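Local coordinates for secreted protein (Streptomyces lividans TK24, PDB 5LXZ), which is a secreted copper metalloradical protein of the galactose oxidase-like AA5 family and probably acts as an extracellular oxidase, at residues 396-404 with 437-448; 508-516 with 525-533. The protein carries 1 engineered substitution. All blocks are in the same frame, centred on the assembly; numbering follows the deposited sequence.

Contact 1: residues 396-404 with 437-448; sequences VDGPSLEKG and QARLYHPDTNEF. With EDO (1,2-ethanediol), chain H.
One side-chain amide, that of Gln437, joins a carboxylate across the contact to a guanidinium two residues further on. The extended Glu402 chain, with CG opposite the backbone N (chi1 179°), carries its carboxylate out to Gln437. NE2 donates to Glu402 OE1 at 2.9 Å, almost head-on to the oxygen, and the amide and carboxylate planes lie 13° apart. Gln437 OE1 receives both NH1 and NH2 of Arg439, end-on and in the guanidinium plane, and a water bound to Lys403 N. With an alanine at Gln437, the Glu402 carboxylate would probably lose this N-H, and NH1 and NH2 of Arg439 their shared acceptor. A second water ties Arg439 NE to Ser400 O.

Beside this, Pro399 CG sits over a face of the Phe448 ring, 4.2 Å from its centroid, in a CH-pi contact, and meets the edge of Tyr441 at CE1 (3.7 Å). Leu401 CD2 reaches both Phe448 CE2 and Arg439 CD. Asn446 OD1, hydrogen-bonded by the Tyr441 hydroxyl, lies 3.5 Å from Pro399 CD. The contact thus joins two neighbouring Kelch-propeller blades; the neutral amide satisfies both groups, while the charges, Glu402 OE1 4.6 Å from Arg439 NH2, do not touch and probably attract only at a distance.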
# COMPACT_ATOMS: atom_id res chain seq x y z
N VAL A 396 21.38 -0.83 -4.99
CA VAL A 396 22.35 0.27 -5.18
C VAL A 396 21.55 1.53 -5.21
O VAL A 396 20.40 1.55 -5.69
CB VAL A 396 23.18 0.13 -6.46
CG1 VAL A 396 23.98 -1.15 -6.42
CG2 VAL A 396 22.33 0.14 -7.69
N ASP A 397 22.11 2.63 -4.72
CA ASP A 397 21.38 3.88 -4.72
C ASP A 397 21.13 4.34 -6.15
O ASP A 397 22.00 4.22 -7.04
CB ASP A 397 22.14 5.01 -3.99
CG ASP A 397 22.21 4.81 -2.50
OD1 ASP A 397 21.63 3.83 -1.99
OD2 ASP A 397 22.85 5.65 -1.80
N GLY A 398 19.92 4.86 -6.37
CA GLY A 398 19.58 5.59 -7.59
C GLY A 398 19.69 7.08 -7.33
O GLY A 398 20.31 7.54 -6.35
N PRO A 399 19.08 7.88 -8.20
CA PRO A 399 19.10 9.32 -7.97
C PRO A 399 18.34 9.72 -6.73
O PRO A 399 17.31 9.09 -6.38
CB PRO A 399 18.43 9.88 -9.24
CG PRO A 399 17.51 8.80 -9.66
CD PRO A 399 18.20 7.51 -9.33
N SER A 400 18.78 10.79 -6.09
CA SER A 400 18.11 11.27 -4.91
C SER A 400 17.08 12.35 -5.15
O SER A 400 17.18 13.11 -6.12
CB SER A 400 19.11 11.79 -3.90
OG SER A 400 19.92 10.71 -3.46
N LEU A 401 16.11 12.42 -4.25
CA LEU A 401 15.20 13.53 -4.12
C LEU A 401 15.94 14.67 -3.43
O LEU A 401 17.06 14.49 -2.92
CB LEU A 401 14.01 13.11 -3.28
CG LEU A 401 13.24 11.91 -3.81
CD1 LEU A 401 12.31 11.34 -2.75
CD2 LEU A 401 12.46 12.26 -5.06
N GLU A 402 15.33 15.84 -3.40
CA GLU A 402 15.93 16.99 -2.70
C GLU A 402 15.80 16.85 -1.19
O GLU A 402 16.72 17.23 -0.47
CB GLU A 402 15.35 18.33 -3.19
CG GLU A 402 15.93 19.55 -2.47
CD GLU A 402 15.19 20.86 -2.68
OE1 GLU A 402 14.11 20.87 -3.27
OE2 GLU A 402 15.73 21.91 -2.24
N LYS A 403 14.68 16.34 -0.69
CA LYS A 403 14.36 16.32 0.72
C LYS A 403 13.96 14.91 1.08
O LYS A 403 13.48 14.19 0.24
CB LYS A 403 13.16 17.23 0.98
CG LYS A 403 13.47 18.69 0.70
CD LYS A 403 12.22 19.52 0.77
CE LYS A 403 12.55 20.95 0.38
NZ LYS A 403 11.40 21.84 0.60
N GLY A 404 14.13 14.56 2.34
CA GLY A 404 13.60 13.32 2.84
C GLY A 404 12.10 13.33 2.64
O GLY A 404 11.42 14.29 2.93
N GLN A 437 6.44 18.84 -4.90
CA GLN A 437 7.40 18.61 -5.96
C GLN A 437 7.06 17.34 -6.68
O GLN A 437 6.55 16.39 -6.04
CB GLN A 437 8.83 18.46 -5.47
CG GLN A 437 9.35 19.67 -4.74
CD GLN A 437 10.76 19.50 -4.26
OE1 GLN A 437 11.37 18.44 -4.37
NE2 GLN A 437 11.29 20.57 -3.65
N ALA A 438 7.24 17.34 -7.98
CA ALA A 438 7.08 16.16 -8.81
C ALA A 438 8.27 15.99 -9.72
O ALA A 438 8.83 17.00 -10.21
CB ALA A 438 5.81 16.23 -9.64
N ARG A 439 8.61 14.75 -10.04
CA ARG A 439 9.70 14.40 -10.88
C ARG A 439 9.31 13.25 -11.78
O ARG A 439 8.48 12.41 -11.42
CB ARG A 439 10.90 13.94 -10.07
CG ARG A 439 11.53 15.02 -9.23
CD ARG A 439 12.40 14.40 -8.15
NE ARG A 439 13.14 15.44 -7.44
CZ ARG A 439 12.62 16.26 -6.54
NH1 ARG A 439 11.36 16.16 -6.13
NH2 ARG A 439 13.38 17.25 -6.01
N LEU A 440 9.94 13.21 -12.94
CA LEU A 440 9.97 12.02 -13.76
C LEU A 440 11.28 11.30 -13.59
O LEU A 440 12.36 11.91 -13.77
CB LEU A 440 9.72 12.36 -15.23
CG LEU A 440 8.38 12.92 -15.61
CD1 LEU A 440 8.42 13.40 -17.05
CD2 LEU A 440 7.23 11.94 -15.41
N TYR A 441 11.23 10.02 -13.23
CA TYR A 441 12.41 9.16 -13.24
C TYR A 441 12.51 8.54 -14.62
O TYR A 441 11.52 8.04 -15.16
CB TYR A 441 12.28 8.05 -12.20
CG TYR A 441 13.41 7.08 -12.27
CD1 TYR A 441 14.71 7.45 -11.92
CD2 TYR A 441 13.22 5.80 -12.76
CE1 TYR A 441 15.77 6.56 -12.06
CE2 TYR A 441 14.25 4.90 -12.85
CZ TYR A 441 15.54 5.29 -12.52
OH TYR A 441 16.56 4.39 -12.65
N HIS A 442 13.70 8.58 -15.19
CA HIS A 442 13.95 8.04 -16.50
C HIS A 442 14.87 6.83 -16.33
O HIS A 442 16.04 7.02 -16.00
CB HIS A 442 14.62 9.12 -17.33
CG HIS A 442 13.74 10.29 -17.62
ND1 HIS A 442 12.67 10.20 -18.49
CD2 HIS A 442 13.75 11.55 -17.15
CE1 HIS A 442 12.07 11.38 -18.55
NE2 HIS A 442 12.71 12.21 -17.75
N PRO A 443 14.36 5.60 -16.48
CA PRO A 443 15.23 4.41 -16.25
C PRO A 443 16.43 4.33 -17.20
O PRO A 443 17.49 3.82 -16.81
CB PRO A 443 14.30 3.21 -16.44
CG PRO A 443 12.93 3.75 -16.27
CD PRO A 443 12.94 5.21 -16.64
N ASP A 444 16.29 4.87 -18.40
CA ASP A 444 17.38 4.80 -19.39
C ASP A 444 18.57 5.70 -19.03
O ASP A 444 19.72 5.34 -19.33
CB ASP A 444 16.86 5.01 -20.84
CG ASP A 444 16.13 6.35 -21.05
OD1 ASP A 444 15.93 7.13 -20.09
OD2 ASP A 444 15.74 6.61 -22.22
N THR A 445 18.34 6.81 -18.33
CA THR A 445 19.41 7.69 -17.88
C THR A 445 19.70 7.54 -16.38
O THR A 445 20.69 8.05 -15.85
CB THR A 445 19.07 9.14 -18.15
OG1 THR A 445 17.90 9.51 -17.41
CG2 THR A 445 18.87 9.36 -19.68
N ASN A 446 18.81 6.84 -15.67
CA ASN A 446 18.90 6.75 -14.20
C ASN A 446 18.93 8.08 -13.50
O ASN A 446 19.59 8.24 -12.47
CB ASN A 446 20.06 5.84 -13.79
CG ASN A 446 19.94 5.33 -12.36
OD1 ASN A 446 18.86 5.14 -11.82
ND2 ASN A 446 21.07 5.08 -11.75
N GLU A 447 18.16 9.04 -14.03
CA GLU A 447 18.07 10.35 -13.43
C GLU A 447 16.64 10.79 -13.26
O GLU A 447 15.75 10.33 -13.95
CB GLU A 447 18.80 11.40 -14.29
CG GLU A 447 20.29 11.11 -14.51
CD GLU A 447 21.18 11.45 -13.34
OE1 GLU A 447 20.73 11.54 -12.18
OE2 GLU A 447 22.41 11.63 -13.59
N PHE A 448 16.47 11.75 -12.37
CA PHE A 448 15.21 12.48 -12.19
C PHE A 448 15.22 13.77 -12.99
O PHE A 448 16.25 14.44 -13.10
CB PHE A 448 15.02 12.90 -10.73
CG PHE A 448 14.49 11.82 -9.82
CD1 PHE A 448 13.30 11.20 -10.10
CD2 PHE A 448 15.11 11.57 -8.60
CE1 PHE A 448 12.78 10.26 -9.22
CE2 PHE A 448 14.60 10.63 -7.73
CZ PHE A 448 13.43 9.99 -8.03
C1 EDO H . 22.79 8.09 -9.28
O1 EDO H . 23.41 6.82 -9.04
C2 EDO H . 22.00 7.97 -10.57
O2 EDO H . 21.79 9.23 -11.22
O HOH W 1 21.69 3.17 -9.63
O HOH W 2 15.98 15.13 -7.74
O HOH W 3 12.47 16.41 -2.81

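Contact 2: residues 508-516 with 525-533. With PO4 (phosphate ion), chain G.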
# COMPACT_ATOMS: atom_id res chain seq x y z
N SER A 508 0.57 15.79 -32.13
CA SER A 508 -0.59 14.93 -32.05
C SER A 508 -0.20 13.51 -31.67
O SER A 508 0.86 13.01 -32.01
CB SER A 508 -1.33 14.92 -33.38
OG SER A 508 -1.65 16.25 -33.75
N ARG A 509 -1.07 12.86 -30.95
CA ARG A 509 -0.71 11.57 -30.44
C ARG A 509 -1.06 10.49 -31.47
O ARG A 509 -1.93 10.69 -32.34
CB ARG A 509 -1.32 11.36 -29.04
CG ARG A 509 -2.81 11.29 -28.98
CD ARG A 509 -3.31 11.61 -27.59
NE ARG A 509 -2.79 10.68 -26.60
CZ ARG A 509 -3.18 10.61 -25.34
NH1 ARG A 509 -4.13 11.41 -24.84
NH2 ARG A 509 -2.64 9.73 -24.57
N PRO A 510 -0.35 9.35 -31.42
CA PRO A 510 -0.74 8.25 -32.28
C PRO A 510 -2.16 7.78 -31.98
O PRO A 510 -2.58 7.74 -30.82
CB PRO A 510 0.27 7.14 -31.96
CG PRO A 510 1.04 7.57 -30.80
CD PRO A 510 0.81 9.03 -30.58
N ASP A 511 -2.89 7.48 -33.04
CA ASP A 511 -4.22 6.91 -32.92
C ASP A 511 -4.09 5.40 -32.68
O ASP A 511 -3.11 4.76 -33.06
CB ASP A 511 -5.02 7.18 -34.19
CG ASP A 511 -4.40 6.53 -35.43
OD1 ASP A 511 -3.23 6.87 -35.77
OD2 ASP A 511 -5.06 5.65 -36.03
N LEU A 512 -5.11 4.82 -32.05
CA LEU A 512 -5.12 3.39 -31.80
C LEU A 512 -6.56 2.92 -31.62
O LEU A 512 -7.30 3.46 -30.80
CB LEU A 512 -4.30 3.09 -30.53
CG LEU A 512 -4.12 1.62 -30.17
CD1 LEU A 512 -3.32 0.86 -31.21
CD2 LEU A 512 -3.46 1.54 -28.80
N SER A 513 -6.95 1.93 -32.42
CA SER A 513 -8.27 1.33 -32.27
C SER A 513 -8.16 -0.16 -32.48
O SER A 513 -7.14 -0.66 -32.95
CB SER A 513 -9.26 1.96 -33.25
OG SER A 513 -8.77 1.87 -34.56
N GLY A 514 -9.23 -0.86 -32.11
CA GLY A 514 -9.25 -2.33 -32.20
C GLY A 514 -9.47 -3.06 -30.89
O GLY A 514 -9.69 -4.27 -30.90
N GLY A 515 -9.43 -2.34 -29.75
CA GLY A 515 -9.81 -2.92 -28.44
C GLY A 515 -11.30 -2.78 -28.12
O GLY A 515 -12.00 -2.00 -28.80
N PRO A 516 -11.81 -3.50 -27.12
CA PRO A 516 -11.00 -4.44 -26.30
C PRO A 516 -10.78 -5.77 -27.00
O PRO A 516 -11.56 -6.16 -27.88
CB PRO A 516 -11.83 -4.61 -25.04
CG PRO A 516 -13.24 -4.46 -25.53
CD PRO A 516 -13.19 -3.41 -26.61
N GLY A 525 -2.19 -10.01 -31.50
CA GLY A 525 -3.41 -9.31 -31.88
C GLY A 525 -3.06 -8.12 -32.73
O GLY A 525 -1.94 -7.61 -32.69
N THR A 526 -4.00 -7.76 -33.62
CA THR A 526 -3.79 -6.70 -34.58
C THR A 526 -4.76 -5.57 -34.28
O THR A 526 -5.93 -5.78 -33.99
CB THR A 526 -3.95 -7.25 -36.02
OG1 THR A 526 -2.96 -8.26 -36.24
CG2 THR A 526 -3.72 -6.16 -37.07
N PHE A 527 -4.22 -4.36 -34.33
CA PHE A 527 -4.90 -3.13 -34.04
C PHE A 527 -4.75 -2.21 -35.25
O PHE A 527 -3.88 -2.42 -36.09
CB PHE A 527 -4.25 -2.47 -32.81
CG PHE A 527 -4.44 -3.24 -31.55
CD1 PHE A 527 -3.64 -4.35 -31.28
CD2 PHE A 527 -5.46 -2.89 -30.65
CE1 PHE A 527 -3.82 -5.08 -30.10
CE2 PHE A 527 -5.64 -3.62 -29.48
CZ PHE A 527 -4.82 -4.71 -29.22
N THR A 528 -5.59 -1.20 -35.31
CA THR A 528 -5.48 -0.16 -36.33
C THR A 528 -4.84 1.08 -35.77
O THR A 528 -5.28 1.62 -34.74
CB THR A 528 -6.86 0.16 -36.90
OG1 THR A 528 -7.41 -1.03 -37.45
CG2 THR A 528 -6.80 1.24 -38.00
N SER A 529 -3.81 1.55 -36.46
CA SER A 529 -3.26 2.86 -36.18
C SER A 529 -2.82 3.47 -37.50
O SER A 529 -1.94 2.93 -38.14
CB SER A 529 -2.05 2.78 -35.26
OG SER A 529 -1.50 4.06 -35.07
N ARG A 530 -3.44 4.58 -37.88
CA ARG A 530 -2.93 5.36 -39.03
C ARG A 530 -1.46 5.75 -38.82
O ARG A 530 -0.68 5.81 -39.79
CB ARG A 530 -3.81 6.58 -39.27
CG ARG A 530 -5.20 6.22 -39.76
CD ARG A 530 -6.05 7.46 -39.98
NE ARG A 530 -6.33 8.17 -38.73
CZ ARG A 530 -7.31 7.88 -37.87
NH1 ARG A 530 -8.16 6.87 -38.08
NH2 ARG A 530 -7.44 8.61 -36.76
N ALA A 531 -1.06 5.95 -37.57
CA ALA A 531 0.32 6.24 -37.20
C ALA A 531 1.16 5.00 -36.88
O ALA A 531 2.19 5.10 -36.21
CB ALA A 531 0.31 7.17 -35.99
N ALA A 532 0.76 3.83 -37.37
CA ALA A 532 1.47 2.60 -37.03
C ALA A 532 2.97 2.65 -37.32
O ALA A 532 3.76 2.18 -36.52
CB ALA A 532 0.84 1.38 -37.70
N SER A 533 3.36 3.24 -38.45
CA SER A 533 4.78 3.29 -38.80
C SER A 533 5.64 4.21 -37.91
O SER A 533 6.86 4.13 -37.95
CB SER A 533 4.97 3.65 -40.27
OG SER A 533 4.56 4.97 -40.49
P PO4 G . -6.38 14.21 -25.22
O1 PO4 G . -7.73 14.45 -25.87
O2 PO4 G . -6.64 13.22 -24.06
O3 PO4 G . -5.39 13.66 -26.21
O4 PO4 G . -5.79 15.51 -24.73
O HOH W 4 -7.16 4.31 -35.10
O HOH W 5 -8.61 -2.38 -35.58
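Asp511 clasps the type I beta turn from Ser529 to Ala532, where the edge strand 524-528 of the early set domain, an immunoglobulin-like beta sandwich, comes to its end. Both carboxylate oxygens take backbone N-H groups through their syn lone pairs: OD2 from Arg530 N at 2.7 Å, OD1 from Ala531 N at 3.0 Å. With CG placed between the backbone N and the carbonyl carbon (chi1 62°), the carboxylate is turned toward the turn. The same residue's carbonyl oxygen accepts the Ser529 hydroxyl, OG to O 2.7 Å, so main chain and side chain grip the turn together.

Backbone pairing continues the contact. Ser513 and Thr528 form a single antiparallel bridge, a hydrogen-bonded pair in which each N-H meets the other's carbonyl, while Leu512 CA makes a CA-H...O contact with Thr528 O.

The charged interaction is looser. Asp511 OD2 lies over the centre of the Arg530 guanidinium face, with no N-H aimed at it, and the salt bridge to NH2 is long at 3.9 Å.

Apolar packing flanks these bonds. Pro510 CB meets Ala531 CB, and Leu512 CD1 lies against Phe527 CB; the side chains of Leu512 and Phe527 both touch Met586 of strand 582-590. At the backbone angles of Gly514 (phi 120°) a CB would jam against the carbonyl O of the preceding residue and sit tight against Phe527 CD2.

Water completes the polar network: one molecule donates to Asp511 OD2 at 2.7 Å and to Thr528 O, and accepts from Ser513 OG at 3.0 Å.

Along the chain the two come in series, contact 1 complete before contact 2 starts, and share no strand or sheet. Their centres are about 32 Å apart and their nearest atoms about 14 Å. The first joins consecutive propeller sheets, the one ending at strand 395-397 and the one that includes strands 438-442 and 447-450. The second lies in the early set domain, where the loop before strand 517-518 runs beside strand 524-528, the two edge strands of a mixed sheet. One contact thus bridges repeated blades, the other closes a domain on itself. One of the two copper sites draws ligands from both parts: Tyr248, Tyr460, His461 and, from the early set domain, His548.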